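Local coordinates for protein seryl-tRNA synthetase, cytoplasmic (Candida albicans, PDB 3QO8) that attaches serine to tRNA(Ser) in two steps, activating the amino acid with ATP to seryl-adenylate and then passing it to the acceptor end of the tRNA, at residues Gln22-Asp27 with Val116-Asp121; Asp33-Glu38 with Arg102-Gln107; Lys40-Leu45 with Glu92-Ala97; Glu382-Ile387 with Lys395-Cys400. All coordinates share one frame; numbering follows the deposited sequence.

Contact 1 (Gln22-Asp27 with Val116-Asp121)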
loop_
_atom_site.group_PDB
_atom_site.type_symbol
_atom_site.label_atom_id
_atom_site.label_comp_id
_atom_site.label_asym_id
_atom_site.label_seq_id
_atom_site.Cartn_x
_atom_site.Cartn_y
_atom_site.Cartn_z
ATOM N N GLN A 22 31.023 -15.727 -10.813
ATOM C CA GLN A 22 31.256 -14.943 -9.596
ATOM C C GLN A 22 32.221 -13.789 -9.863
ATOM O O GLN A 22 32.037 -12.672 -9.374
ATOM C CB GLN A 22 31.797 -15.834 -8.478
ATOM C CG GLN A 22 30.731 -16.769 -7.866
ATOM C CD GLN A 22 29.582 -16.003 -7.244
ATOM O OE1 GLN A 22 28.543 -15.801 -7.869
ATOM N NE2 GLN A 22 29.770 -15.560 -6.010
ATOM N N LYS A 23 33.251 -14.079 -10.645
ATOM C CA LYS A 23 34.266 -13.092 -10.985
ATOM C C LYS A 23 33.650 -11.958 -11.796
ATOM O O LYS A 23 33.868 -10.783 -11.496
ATOM C CB LYS A 23 35.392 -13.762 -11.769
ATOM C CG LYS A 23 36.753 -13.105 -11.621
ATOM C CD LYS A 23 37.839 -14.096 -12.012
ATOM C CE LYS A 23 37.582 -15.448 -11.340
ATOM N NZ LYS A 23 38.541 -16.514 -11.750
ATOM N N LYS A 24 32.871 -12.314 -12.814
ATOM C CA LYS A 24 32.152 -11.320 -13.616
ATOM C C LYS A 24 31.246 -10.446 -12.761
ATOM O O LYS A 24 31.082 -9.258 -13.031
ATOM C CB LYS A 24 31.311 -12.005 -14.691
ATOM C CG LYS A 24 32.117 -12.740 -15.736
ATOM C CD LYS A 24 31.219 -13.203 -16.854
ATOM C CE LYS A 24 31.930 -14.153 -17.788
ATOM N NZ LYS A 24 30.927 -14.726 -18.736
ATOM N N ARG A 25 30.652 -11.049 -11.735
ATOM C CA ARG A 25 29.709 -10.360 -10.863
ATOM C C ARG A 25 30.430 -9.409 -9.915
ATOM O O ARG A 25 29.820 -8.505 -9.344
ATOM C CB ARG A 25 28.894 -11.377 -10.042
ATOM C CG ARG A 25 27.725 -12.011 -10.795
ATOM C CD ARG A 25 26.881 -12.952 -9.900
ATOM N NE ARG A 25 25.755 -13.454 -10.675
ATOM C CZ ARG A 25 24.654 -12.746 -10.903
ATOM N NH1 ARG A 25 24.527 -11.525 -10.384
ATOM N NH2 ARG A 25 23.689 -13.250 -11.650
ATOM N N GLY A 26 31.729 -9.627 -9.743
ATOM C CA GLY A 26 32.479 -8.925 -8.719
ATOM C C GLY A 26 32.176 -9.497 -7.343
ATOM O O GLY A 26 32.324 -8.812 -6.332
ATOM N N ASP A 27 31.742 -10.755 -7.305
ATOM C CA ASP A 27 31.412 -11.419 -6.045
ATOM C C ASP A 27 32.427 -12.505 -5.686
ATOM O O ASP A 27 33.313 -12.832 -6.473
ATOM C CB ASP A 27 30.000 -12.024 -6.094
ATOM C CG ASP A 27 28.912 -10.973 -6.206
ATOM O OD1 ASP A 27 29.206 -9.773 -6.002
ATOM O OD2 ASP A 27 27.753 -11.352 -6.488
ATOM N N VAL A 116 26.595 -11.475 -21.830
ATOM C CA VAL A 116 26.663 -10.267 -21.007
ATOM C C VAL A 116 28.087 -9.704 -20.933
ATOM O O VAL A 116 29.039 -10.448 -20.720
ATOM C CB VAL A 116 26.128 -10.527 -19.572
ATOM C CG1 VAL A 116 26.318 -9.299 -18.680
ATOM C CG2 VAL A 116 24.638 -10.926 -19.610
ATOM N N VAL A 117 28.224 -8.391 -21.116
ATOM C CA VAL A 117 29.523 -7.726 -21.000
ATOM C C VAL A 117 30.095 -7.883 -19.596
ATOM O O VAL A 117 29.417 -7.608 -18.613
ATOM C CB VAL A 117 29.427 -6.222 -21.337
ATOM C CG1 VAL A 117 30.740 -5.501 -20.993
ATOM C CG2 VAL A 117 29.085 -6.034 -22.801
ATOM N N ASP A 118 31.344 -8.323 -19.512
ATOM C CA ASP A 118 32.005 -8.502 -18.229
ATOM C C ASP A 118 32.644 -7.197 -17.747
ATOM O O ASP A 118 33.713 -6.816 -18.213
ATOM C CB ASP A 118 33.059 -9.605 -18.344
ATOM C CG ASP A 118 33.907 -9.737 -17.095
ATOM O OD1 ASP A 118 33.601 -9.069 -16.083
ATOM O OD2 ASP A 118 34.871 -10.524 -17.116
ATOM N N SER A 119 31.994 -6.518 -16.805
ATOM C CA SER A 119 32.515 -5.250 -16.301
ATOM C C SER A 119 31.785 -4.804 -15.051
ATOM O O SER A 119 30.645 -5.192 -14.817
ATOM C CB SER A 119 32.370 -4.157 -17.362
ATOM O OG SER A 119 32.851 -2.916 -16.871
ATOM N N GLN A 120 32.445 -3.972 -14.253
ATOM C CA GLN A 120 31.821 -3.400 -13.071
ATOM C C GLN A 120 31.366 -1.972 -13.353
ATOM O O GLN A 120 30.816 -1.305 -12.481
ATOM C CB GLN A 120 32.803 -3.411 -11.904
ATOM C CG GLN A 120 33.443 -4.764 -11.657
ATOM C CD GLN A 120 32.436 -5.828 -11.250
ATOM O OE1 GLN A 120 31.635 -5.633 -10.332
ATOM N NE2 GLN A 120 32.474 -6.962 -11.934
ATOM N N ASP A 121 31.585 -1.519 -14.582
ATOM C CA ASP A 121 31.360 -0.124 -14.943
ATOM C C ASP A 121 30.257 0.005 -15.989
ATOM O O ASP A 121 30.423 -0.421 -17.135
ATOM C CB ASP A 121 32.664 0.482 -15.469
ATOM C CG ASP A 121 32.569 1.980 -15.710
ATOM O OD1 ASP A 121 31.454 2.543 -15.642
ATOM O OD2 ASP A 121 33.625 2.595 -15.982
HETATM O O HOH W 1 29.235 -12.903 -19.766
#
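Lys24 and Asp118 make the close part of this contact. The two side chains cross at about a right angle, and the aliphatic start of the lysine lies against the carboxylate: CG of Lys24 is 3.8 Å from CG of Asp118, and OD1 of Asp118 comes within 3.6 Å of Lys24 CA. The aspartate gets there with its CG anti to the backbone N (chi1 173°). Direct charge pairing probably plays little part, because the extended lysine carries NZ past the carboxylate to 6.0 Å from Asp118 OD2. Its ammonium instead donates a hydrogen bond to a water at 2.7 Å from Lys24 NZ, and that water donates in turn to the carbonyl O of Val116; Glu114 adds a long, weak ion pair. Helix 15-25 of the N-terminal, tRNA-binding part of the enzyme ends here in a Schellman motif, with Gly26 at positive phi (76°) just after the last turn. The loop that follows the long helix 74-107, on its way to strand 126-131, runs past this helix end. On the more exposed side, the Gln120 chain folds back at chi2 and brings its amide over the end of the helix, where NE2 of Gln120 donates a weak bond to the carbonyl O of Lys24 (2.9 Å, with an angle of 128° at the hydrogen). The same carbonyl also accepts from the hydroxyl of Ser341, which binds the backbone N of Ser119 as well. Arg25 points away from 116-121, and its guanidinium bonds to the carbonyls of Asn110, earlier in the same loop, and of Asn345.

Contact 2 (Asp33-Glu38 with Arg102-Gln107)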
loop_
_atom_site.group_PDB
_atom_site.type_symbol
_atom_site.label_atom_id
_atom_site.label_comp_id
_atom_site.label_asym_id
_atom_site.label_seq_id
_atom_site.Cartn_x
_atom_site.Cartn_y
_atom_site.Cartn_z
ATOM N N ASP A 33 34.661 -22.988 -3.862
ATOM C CA ASP A 33 35.476 -24.018 -3.229
ATOM C C ASP A 33 34.924 -24.417 -1.858
ATOM O O ASP A 33 34.895 -25.600 -1.516
ATOM C CB ASP A 33 36.924 -23.558 -3.102
ATOM C CG ASP A 33 37.663 -23.582 -4.431
ATOM O OD1 ASP A 33 37.512 -24.574 -5.183
ATOM O OD2 ASP A 33 38.393 -22.608 -4.721
ATOM N N GLU A 34 34.478 -23.433 -1.082
ATOM C CA GLU A 34 33.911 -23.697 0.241
ATOM C C GLU A 34 32.673 -24.565 0.147
ATOM O O GLU A 34 32.470 -25.482 0.949
ATOM C CB GLU A 34 33.566 -22.388 0.950
ATOM C CG GLU A 34 34.765 -21.462 1.089
ATOM C CD GLU A 34 34.430 -20.163 1.788
ATOM O OE1 GLU A 34 33.250 -19.963 2.144
ATOM O OE2 GLU A 34 35.352 -19.341 1.980
ATOM N N ILE A 35 31.831 -24.255 -0.828
ATOM C CA ILE A 35 30.605 -25.005 -1.029
ATOM C C ILE A 35 30.944 -26.460 -1.346
ATOM O O ILE A 35 30.352 -27.382 -0.789
ATOM C CB ILE A 35 29.750 -24.358 -2.128
ATOM C CG1 ILE A 35 29.059 -23.119 -1.561
ATOM C CG2 ILE A 35 28.731 -25.343 -2.683
ATOM C CD1 ILE A 35 28.593 -22.147 -2.599
ATOM N N ILE A 36 31.943 -26.664 -2.201
ATOM C CA ILE A 36 32.364 -28.013 -2.555
ATOM C C ILE A 36 32.904 -28.778 -1.346
ATOM O O ILE A 36 32.596 -29.957 -1.163
ATOM C CB ILE A 36 33.414 -27.998 -3.684
ATOM C CG1 ILE A 36 32.816 -27.376 -4.951
ATOM C CG2 ILE A 36 33.924 -29.405 -3.956
ATOM C CD1 ILE A 36 33.853 -27.145 -6.084
ATOM N N ALA A 37 33.697 -28.110 -0.513
ATOM C CA ALA A 37 34.267 -28.765 0.658
ATOM C C ALA A 37 33.160 -29.211 1.611
ATOM O O ALA A 37 33.082 -30.384 2.000
ATOM C CB ALA A 37 35.252 -27.841 1.368
ATOM N N GLU A 38 32.289 -28.276 1.972
ATOM C CA GLU A 38 31.203 -28.582 2.892
ATOM C C GLU A 38 30.306 -29.692 2.351
ATOM O O GLU A 38 29.816 -30.527 3.106
ATOM C CB GLU A 38 30.409 -27.320 3.221
ATOM C CG GLU A 38 31.303 -26.196 3.733
ATOM C CD GLU A 38 30.560 -25.170 4.565
ATOM O OE1 GLU A 38 29.317 -25.261 4.666
ATOM O OE2 GLU A 38 31.227 -24.275 5.127
ATOM N N ARG A 102 23.597 -24.937 2.421
ATOM C CA ARG A 102 22.556 -24.187 1.724
ATOM C C ARG A 102 22.693 -22.674 1.918
ATOM O O ARG A 102 22.384 -21.888 1.018
ATOM C CB ARG A 102 21.170 -24.688 2.122
ATOM C CG ARG A 102 20.978 -26.159 1.781
ATOM C CD ARG A 102 19.615 -26.691 2.175
ATOM N NE ARG A 102 19.510 -28.117 1.880
ATOM C CZ ARG A 102 19.121 -28.616 0.709
ATOM N NH1 ARG A 102 18.786 -27.802 -0.284
ATOM N NH2 ARG A 102 19.063 -29.929 0.533
ATOM N N SER A 103 23.177 -22.272 3.086
ATOM C CA SER A 103 23.406 -20.862 3.371
ATOM C C SER A 103 24.447 -20.285 2.428
ATOM O O SER A 103 24.310 -19.159 1.948
ATOM C CB SER A 103 23.873 -20.682 4.812
ATOM O OG SER A 103 24.440 -19.400 5.003
ATOM N N LYS A 104 25.498 -21.061 2.177
ATOM C CA LYS A 104 26.555 -20.635 1.277
ATOM C C LYS A 104 26.059 -20.609 -0.160
ATOM O O LYS A 104 26.281 -19.642 -0.879
ATOM C CB LYS A 104 27.781 -21.535 1.410
ATOM C CG LYS A 104 28.589 -21.267 2.667
ATOM C CD LYS A 104 29.917 -22.009 2.647
ATOM C CE LYS A 104 30.749 -21.680 3.877
ATOM N NZ LYS A 104 31.029 -20.225 3.990
ATOM N N ILE A 105 25.376 -21.668 -0.575
ATOM C CA ILE A 105 24.867 -21.728 -1.936
ATOM C C ILE A 105 23.931 -20.558 -2.209
ATOM O O ILE A 105 23.914 -19.997 -3.309
ATOM C CB ILE A 105 24.163 -23.052 -2.207
ATOM C CG1 ILE A 105 25.200 -24.185 -2.227
ATOM C CG2 ILE A 105 23.378 -22.980 -3.508
ATOM C CD1 ILE A 105 24.597 -25.560 -2.235
ATOM N N ASN A 106 23.181 -20.169 -1.186
ATOM C CA ASN A 106 22.255 -19.052 -1.301
ATOM C C ASN A 106 22.939 -17.728 -1.628
ATOM O O ASN A 106 22.327 -16.833 -2.205
ATOM C CB ASN A 106 21.424 -18.914 -0.024
ATOM C CG ASN A 106 20.440 -17.777 -0.101
ATOM O OD1 ASN A 106 19.474 -17.829 -0.864
ATOM N ND2 ASN A 106 20.674 -16.736 0.692
ATOM N N GLN A 107 24.206 -17.609 -1.255
ATOM C CA GLN A 107 24.970 -16.397 -1.521
ATOM C C GLN A 107 25.455 -16.287 -2.976
ATOM O O GLN A 107 25.787 -15.197 -3.437
ATOM C CB GLN A 107 26.170 -16.310 -0.582
ATOM C CG GLN A 107 25.825 -16.301 0.887
ATOM C CD GLN A 107 27.054 -16.152 1.748
ATOM O OE1 GLN A 107 27.875 -15.262 1.524
ATOM N NE2 GLN A 107 27.201 -17.032 2.729
#
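The antiparallel coiled-coil arm of the N-terminal domain, a hallmark of seryl-tRNA synthetases, is formed by helices 30-65 and 74-107, and this contact lies near its base. The short segments are 9.6 Å apart at their axes and run at 156° to each other. Lys104 carries most of the contact. Its CB lies 3.6 Å from CG1 of Ile35. Farther out the lysine chain is extended until a bend at chi4 (-59°) turns the ammonium to Glu34, and NZ of Lys104 makes a salt bridge of 2.9 Å to OE1 of Glu34, meeting that oxygen nearly along its C-O bond. Glu38 crosses the lysine at about a right angle one turn farther along, its OE2 close against CE and 3.6 Å from CD of Lys104. That OE2 is 4.2 Å from Lys104 NZ, beyond a salt bridge, yet near enough that both carboxylates probably help keep the lysine charged. Beneath this polar rim Ile35 crosses Ile105, with CG2 of Ile35 3.7 Å from CG1 of Ile105. Leu101 of helix 74-107 also packs on Ile35, Phe7 and Val108 add to its surroundings, and Met1 and Ile4 of the N-terminal loop touch Ile105.

Contact 3 (Lys40-Leu45 with Glu92-Ala97)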
loop_
_atom_site.group_PDB
_atom_site.type_symbol
_atom_site.label_atom_id
_atom_site.label_comp_id
_atom_site.label_asym_id
_atom_site.label_seq_id
_atom_site.Cartn_x
_atom_site.Cartn_y
_atom_site.Cartn_z
ATOM N N LYS A 40 31.294 -32.242 0.645
ATOM C CA LYS A 40 31.993 -33.491 0.889
ATOM C C LYS A 40 31.883 -33.901 2.350
ATOM O O LYS A 40 31.735 -35.085 2.656
ATOM C CB LYS A 40 33.461 -33.397 0.476
ATOM C CG LYS A 40 33.670 -33.118 -1.007
ATOM C CD LYS A 40 35.124 -33.313 -1.417
ATOM C CE LYS A 40 35.320 -32.950 -2.885
ATOM N NZ LYS A 40 36.756 -32.872 -3.260
ATOM N N GLU A 41 31.962 -32.928 3.253
ATOM C CA GLU A 41 31.770 -33.219 4.669
ATOM C C GLU A 41 30.370 -33.765 4.894
ATOM O O GLU A 41 30.176 -34.750 5.599
ATOM C CB GLU A 41 32.009 -31.971 5.515
ATOM C CG GLU A 41 33.442 -31.491 5.439
ATOM C CD GLU A 41 34.442 -32.620 5.682
ATOM O OE1 GLU A 41 34.152 -33.501 6.527
ATOM O OE2 GLU A 41 35.513 -32.632 5.025
ATOM N N TRP A 42 29.393 -33.127 4.272
ATOM C CA TRP A 42 28.016 -33.575 4.398
ATOM C C TRP A 42 27.862 -35.020 3.929
ATOM O O TRP A 42 27.251 -35.839 4.612
ATOM C CB TRP A 42 27.081 -32.652 3.616
ATOM C CG TRP A 42 25.686 -33.116 3.669
ATOM C CD1 TRP A 42 24.789 -32.905 4.676
ATOM C CD2 TRP A 42 25.013 -33.908 2.687
ATOM N NE1 TRP A 42 23.596 -33.508 4.374
ATOM C CE2 TRP A 42 23.706 -34.131 3.159
ATOM C CE3 TRP A 42 25.387 -34.447 1.451
ATOM C CZ2 TRP A 42 22.768 -34.871 2.438
ATOM C CZ3 TRP A 42 24.455 -35.180 0.735
ATOM C CH2 TRP A 42 23.163 -35.387 1.232
ATOM N N VAL A 43 28.438 -35.337 2.769
ATOM C CA VAL A 43 28.366 -36.692 2.228
ATOM C C VAL A 43 28.992 -37.699 3.181
ATOM O O VAL A 43 28.445 -38.783 3.388
ATOM C CB VAL A 43 29.057 -36.805 0.852
ATOM C CG1 VAL A 43 29.184 -38.264 0.439
ATOM C CG2 VAL A 43 28.287 -36.020 -0.191
ATOM N N LYS A 44 30.140 -37.339 3.754
ATOM C CA LYS A 44 30.808 -38.191 4.736
ATOM C C LYS A 44 29.880 -38.510 5.899
ATOM O O LYS A 44 29.741 -39.668 6.311
ATOM C CB LYS A 44 32.094 -37.527 5.241
ATOM C CG LYS A 44 33.261 -37.632 4.259
ATOM C CD LYS A 44 34.315 -36.549 4.490
ATOM C CE LYS A 44 34.843 -36.555 5.918
ATOM N NZ LYS A 44 35.611 -37.791 6.241
ATOM N N LEU A 45 29.234 -37.476 6.424
ATOM C CA LEU A 45 28.289 -37.662 7.519
ATOM C C LEU A 45 27.120 -38.567 7.124
ATOM O O LEU A 45 26.687 -39.410 7.914
ATOM C CB LEU A 45 27.793 -36.306 8.026
ATOM C CG LEU A 45 28.861 -35.522 8.798
ATOM C CD1 LEU A 45 28.451 -34.081 9.016
ATOM C CD2 LEU A 45 29.155 -36.208 10.126
ATOM N N GLU A 92 23.130 -34.546 14.380
ATOM C CA GLU A 92 23.242 -33.130 14.684
ATOM C C GLU A 92 24.230 -32.432 13.746
ATOM O O GLU A 92 23.957 -31.342 13.243
ATOM C CB GLU A 92 23.674 -32.956 16.135
ATOM C CG GLU A 92 23.622 -31.534 16.644
ATOM C CD GLU A 92 23.842 -31.463 18.142
ATOM O OE1 GLU A 92 23.964 -32.535 18.773
ATOM O OE2 GLU A 92 23.892 -30.340 18.687
ATOM N N LYS A 93 25.377 -33.065 13.515
ATOM C CA LYS A 93 26.376 -32.517 12.603
ATOM C C LYS A 93 25.853 -32.449 11.171
ATOM O O LYS A 93 26.088 -31.476 10.459
ATOM C CB LYS A 93 27.650 -33.351 12.633
ATOM C CG LYS A 93 28.396 -33.314 13.949
ATOM C CD LYS A 93 29.611 -34.225 13.895
ATOM C CE LYS A 93 30.324 -34.278 15.235
ATOM N NZ LYS A 93 31.428 -35.275 15.230
ATOM N N GLU A 94 25.156 -33.496 10.746
ATOM C CA GLU A 94 24.649 -33.543 9.387
ATOM C C GLU A 94 23.715 -32.365 9.143
ATOM O O GLU A 94 23.842 -31.656 8.146
ATOM C CB GLU A 94 23.950 -34.878 9.108
ATOM C CG GLU A 94 23.538 -35.074 7.650
ATOM C CD GLU A 94 22.076 -34.744 7.410
ATOM O OE1 GLU A 94 21.239 -35.182 8.227
ATOM O OE2 GLU A 94 21.761 -34.046 6.416
ATOM N N ALA A 95 22.789 -32.146 10.071
ATOM C CA ALA A 95 21.810 -31.077 9.923
ATOM C C ALA A 95 22.495 -29.719 9.897
ATOM O O ALA A 95 22.076 -28.818 9.169
ATOM C CB ALA A 95 20.768 -31.137 11.040
ATOM N N GLU A 96 23.550 -29.573 10.691
ATOM C CA GLU A 96 24.299 -28.325 10.725
ATOM C C GLU A 96 25.031 -28.106 9.403
ATOM O O GLU A 96 25.107 -26.988 8.900
ATOM C CB GLU A 96 25.294 -28.333 11.888
ATOM C CG GLU A 96 26.089 -27.041 12.050
ATOM C CD GLU A 96 25.227 -25.863 12.486
ATOM O OE1 GLU A 96 24.017 -26.058 12.727
ATOM O OE2 GLU A 96 25.766 -24.740 12.591
ATOM N N ALA A 97 25.568 -29.186 8.847
ATOM C CA ALA A 97 26.300 -29.121 7.588
ATOM C C ALA A 97 25.366 -28.758 6.443
ATOM O O ALA A 97 25.703 -27.936 5.592
ATOM C CB ALA A 97 26.986 -30.443 7.308
#
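Trp42 and Leu45 reach across to Glu94, Lys93 and Ala97 in the antiparallel two-helix arm by which seryl-tRNA synthetases engage tRNA. Here the axes of segments 40-45 and 92-97 pass 9.3 Å apart, with their directions at 152°. Trp42 comes first along the segment. Its CG is anti to the backbone N (chi1 177°), and this swings the indole out alongside the side chain of Glu94, both pointing the same way. The polar link is the indole N-H: NE1 of Trp42 donates to OE2 of Glu94 over 2.8 Å, at 153° at the hydrogen. OE2 receives it on its anti lone pair and lies somewhat out of the ring plane. CD1 of the indole edge also rests 4.2 Å from CB of Ala97, and the carbonyl O of Glu94 lies at that edge in the plane of the ring. One turn on, Leu45 points at the other helix and packs against its backbone. CD1 of Leu45 sits 3.7 Å from the carbonyl C of Lys93 and close to the N of Glu94, while it also touches Lys93 CB. The aliphatic base of Lys93 crosses the leucine at about a right angle before its extended chain carries the ammonium away. Ala97 is shared by tryptophan and leucine, its small methyl CB lying, more loosely, 4.3 Å from CD1 of Leu45.

Contact 4 (Glu382-Ile387 with Lys395-Cys400)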
loop_
_atom_site.group_PDB
_atom_site.type_symbol
_atom_site.label_atom_id
_atom_site.label_comp_id
_atom_site.label_asym_id
_atom_site.label_seq_id
_atom_site.Cartn_x
_atom_site.Cartn_y
_atom_site.Cartn_z
ATOM N N GLU A 382 10.201 -24.055 -5.761
ATOM C CA GLU A 382 9.769 -25.378 -6.216
ATOM C C GLU A 382 8.651 -25.296 -7.249
ATOM O O GLU A 382 7.549 -25.818 -7.039
ATOM C CB GLU A 382 9.345 -26.256 -5.032
ATOM C CG GLU A 382 10.450 -26.501 -4.013
ATOM C CD GLU A 382 11.535 -27.440 -4.518
ATOM O OE1 GLU A 382 11.352 -28.052 -5.591
ATOM O OE2 GLU A 382 12.571 -27.573 -3.833
ATOM N N ILE A 383 8.938 -24.637 -8.367
ATOM C CA ILE A 383 7.988 -24.558 -9.467
ATOM C C ILE A 383 8.483 -25.448 -10.600
ATOM O O ILE A 383 9.314 -25.044 -11.414
ATOM C CB ILE A 383 7.788 -23.117 -9.955
ATOM C CG1 ILE A 383 7.471 -22.203 -8.770
ATOM C CG2 ILE A 383 6.680 -23.061 -11.017
ATOM C CD1 ILE A 383 7.359 -20.710 -9.153
ATOM N N ARG A 384 7.980 -26.677 -10.634
ATOM C CA ARG A 384 8.532 -27.693 -11.519
ATOM C C ARG A 384 7.988 -27.622 -12.940
ATOM O O ARG A 384 6.864 -27.174 -13.178
ATOM C CB ARG A 384 8.332 -29.102 -10.938
ATOM C CG ARG A 384 9.003 -29.290 -9.592
ATOM C CD ARG A 384 8.881 -30.721 -9.082
ATOM N NE ARG A 384 9.544 -31.673 -9.969
ATOM C CZ ARG A 384 9.810 -32.934 -9.642
ATOM N NH1 ARG A 384 9.478 -33.395 -8.438
ATOM N NH2 ARG A 384 10.408 -33.733 -10.517
ATOM N N CYS A 385 8.808 -28.084 -13.873
ATOM C CA CYS A 385 8.464 -28.093 -15.279
ATOM C C CYS A 385 8.699 -29.476 -15.883
ATOM O O CYS A 385 9.816 -29.989 -15.863
ATOM C CB CYS A 385 9.316 -27.068 -16.026
ATOM S SG CYS A 385 8.884 -26.898 -17.761
ATOM N N GLY A 386 7.637 -30.065 -16.420
ATOM C CA GLY A 386 7.719 -31.323 -17.141
ATOM C C GLY A 386 8.273 -32.509 -16.369
ATOM O O GLY A 386 8.406 -32.467 -15.137
ATOM N N ILE A 387 8.582 -33.567 -17.124
ATOM C CA ILE A 387 9.174 -34.813 -16.626
ATOM C C ILE A 387 8.956 -35.061 -15.139
ATOM O O ILE A 387 8.563 -36.155 -14.738
ATOM C CB ILE A 387 10.687 -34.899 -16.954
ATOM C CG1 ILE A 387 11.244 -36.275 -16.582
ATOM C CG2 ILE A 387 11.460 -33.792 -16.248
ATOM C CD1 ILE A 387 12.714 -36.447 -16.906
ATOM N N LYS A 395 15.742 -32.395 -10.500
ATOM C CA LYS A 395 14.434 -31.811 -10.773
ATOM C C LYS A 395 14.564 -30.729 -11.835
ATOM O O LYS A 395 15.533 -29.971 -11.845
ATOM C CB LYS A 395 13.826 -31.217 -9.500
ATOM C CG LYS A 395 13.586 -32.209 -8.364
ATOM C CD LYS A 395 12.691 -31.584 -7.298
ATOM C CE LYS A 395 12.401 -32.543 -6.150
ATOM N NZ LYS A 395 11.327 -32.029 -5.238
ATOM N N LYS A 396 13.601 -30.667 -12.745
ATOM C CA LYS A 396 13.594 -29.607 -13.745
ATOM C C LYS A 396 12.547 -28.554 -13.374
ATOM O O LYS A 396 11.392 -28.879 -13.084
ATOM C CB LYS A 396 13.328 -30.163 -15.143
ATOM C CG LYS A 396 13.338 -29.096 -16.228
ATOM C CD LYS A 396 13.248 -29.694 -17.630
ATOM C CE LYS A 396 11.811 -29.982 -18.021
ATOM N NZ LYS A 396 11.690 -30.422 -19.437
ATOM N N TYR A 397 12.969 -27.293 -13.371
ATOM C CA TYR A 397 12.101 -26.187 -12.993
ATOM C C TYR A 397 11.806 -25.287 -14.193
ATOM O O TYR A 397 12.550 -25.286 -15.186
ATOM C CB TYR A 397 12.760 -25.369 -11.880
ATOM C CG TYR A 397 13.047 -26.176 -10.641
ATOM C CD1 TYR A 397 12.023 -26.499 -9.758
ATOM C CD2 TYR A 397 14.333 -26.635 -10.355
ATOM C CE1 TYR A 397 12.265 -27.239 -8.623
ATOM C CE2 TYR A 397 14.585 -27.394 -9.208
ATOM C CZ TYR A 397 13.540 -27.687 -8.352
ATOM O OH TYR A 397 13.736 -28.420 -7.204
ATOM N N VAL A 398 10.711 -24.533 -14.106
ATOM C CA VAL A 398 10.394 -23.537 -15.119
ATOM C C VAL A 398 11.448 -22.441 -15.068
ATOM O O VAL A 398 12.207 -22.332 -14.105
ATOM C CB VAL A 398 9.022 -22.875 -14.850
ATOM C CG1 VAL A 398 7.900 -23.900 -14.928
ATOM C CG2 VAL A 398 9.025 -22.194 -13.488
ATOM N N HIS A 399 11.499 -21.617 -16.101
ATOM C CA HIS A 399 12.284 -20.400 -16.006
ATOM C C HIS A 399 11.330 -19.258 -15.718
ATOM O O HIS A 399 10.201 -19.263 -16.211
ATOM C CB HIS A 399 13.050 -20.134 -17.305
ATOM C CG HIS A 399 14.290 -20.960 -17.450
ATOM N ND1 HIS A 399 15.210 -20.748 -18.452
ATOM C CD2 HIS A 399 14.764 -21.995 -16.716
ATOM C CE1 HIS A 399 16.197 -21.618 -18.333
ATOM N NE2 HIS A 399 15.952 -22.385 -17.288
ATOM N N CYS A 400 11.785 -18.309 -14.903
ATOM C CA CYS A 400 11.035 -17.094 -14.609
ATOM C C CYS A 400 11.730 -15.880 -15.197
ATOM O O CYS A 400 12.947 -15.730 -15.098
ATOM C CB CYS A 400 10.877 -16.894 -13.107
ATOM S SG CYS A 400 10.152 -18.370 -12.323
HETATM O O HOH W 2 10.154 -31.464 -12.996
#
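Tyr397 begins against the backbone of Ile383, its CB 3.5 Å from the carbonyl O of Ile383; chi1 of -59° sets the ring beside the backbone N, and CD1 stays near that same oxygen along the ring edge. Farther out, CE1 of Tyr397 is 4.0 Å from CG of Arg384, then approaches OE1 of Glu382. Glu382 is modelled in two conformers, and in one of them the hydroxyl OH of Tyr397, at the tip, donates to OE1 of Glu382 over 2.9 Å, on the syn side but 32° out of the carboxylate plane. In that conformer Lys395 NZ also forms a long salt bridge to the same oxygen. CD of Lys395 lies over one face of the Arg384 guanidinium, toward its rim. Two backbone bonds frame the tyrosine: Val398 N to Ile383 O at 3.1 Å, and Cys385 N to Lys396 O at 2.8 Å. A water accepts from Arg384 NE and sits within reach of the carbonyl O of both Lys396 and Gly386. On the buried side CG2 of Ile383 packs 3.5 Å from CG2 of Val398, with Phe260 and Leu306 touching both residues. Trp259 makes a cation-pi contact with Arg384. The pairing of Arg384 with Tyr397 is a single beta bridge; it ties strand 384-385, which pairs in parallel with 259-260, to the lead-in of strand 399-404, part of the mostly antiparallel sheet that characterises the class II synthetase core.

Overall arrangement
Contacts 2 and 3 lie on the same two helices, 30-65 and 74-107, with centres about 13 Å apart, contact 2 toward the base of the arm and contact 3 farther out. Both are nested inside the chain loop closed by contact 1, whose centre is about 20 Å from that of contact 2. Contact 4 belongs to the catalytic core and follows in series; its nearest atoms are about 7 Å from those of contact 2, without touching. In contact 1 the side chain of Arg25 is about 4 Å from a magnesium ion and about 14 Å from the seryl-sulfamoyl-adenosine ligand. In contact 4, Ile383 lies about 11 Å from Glu248, a probable serine-binding residue, side chain to side chain.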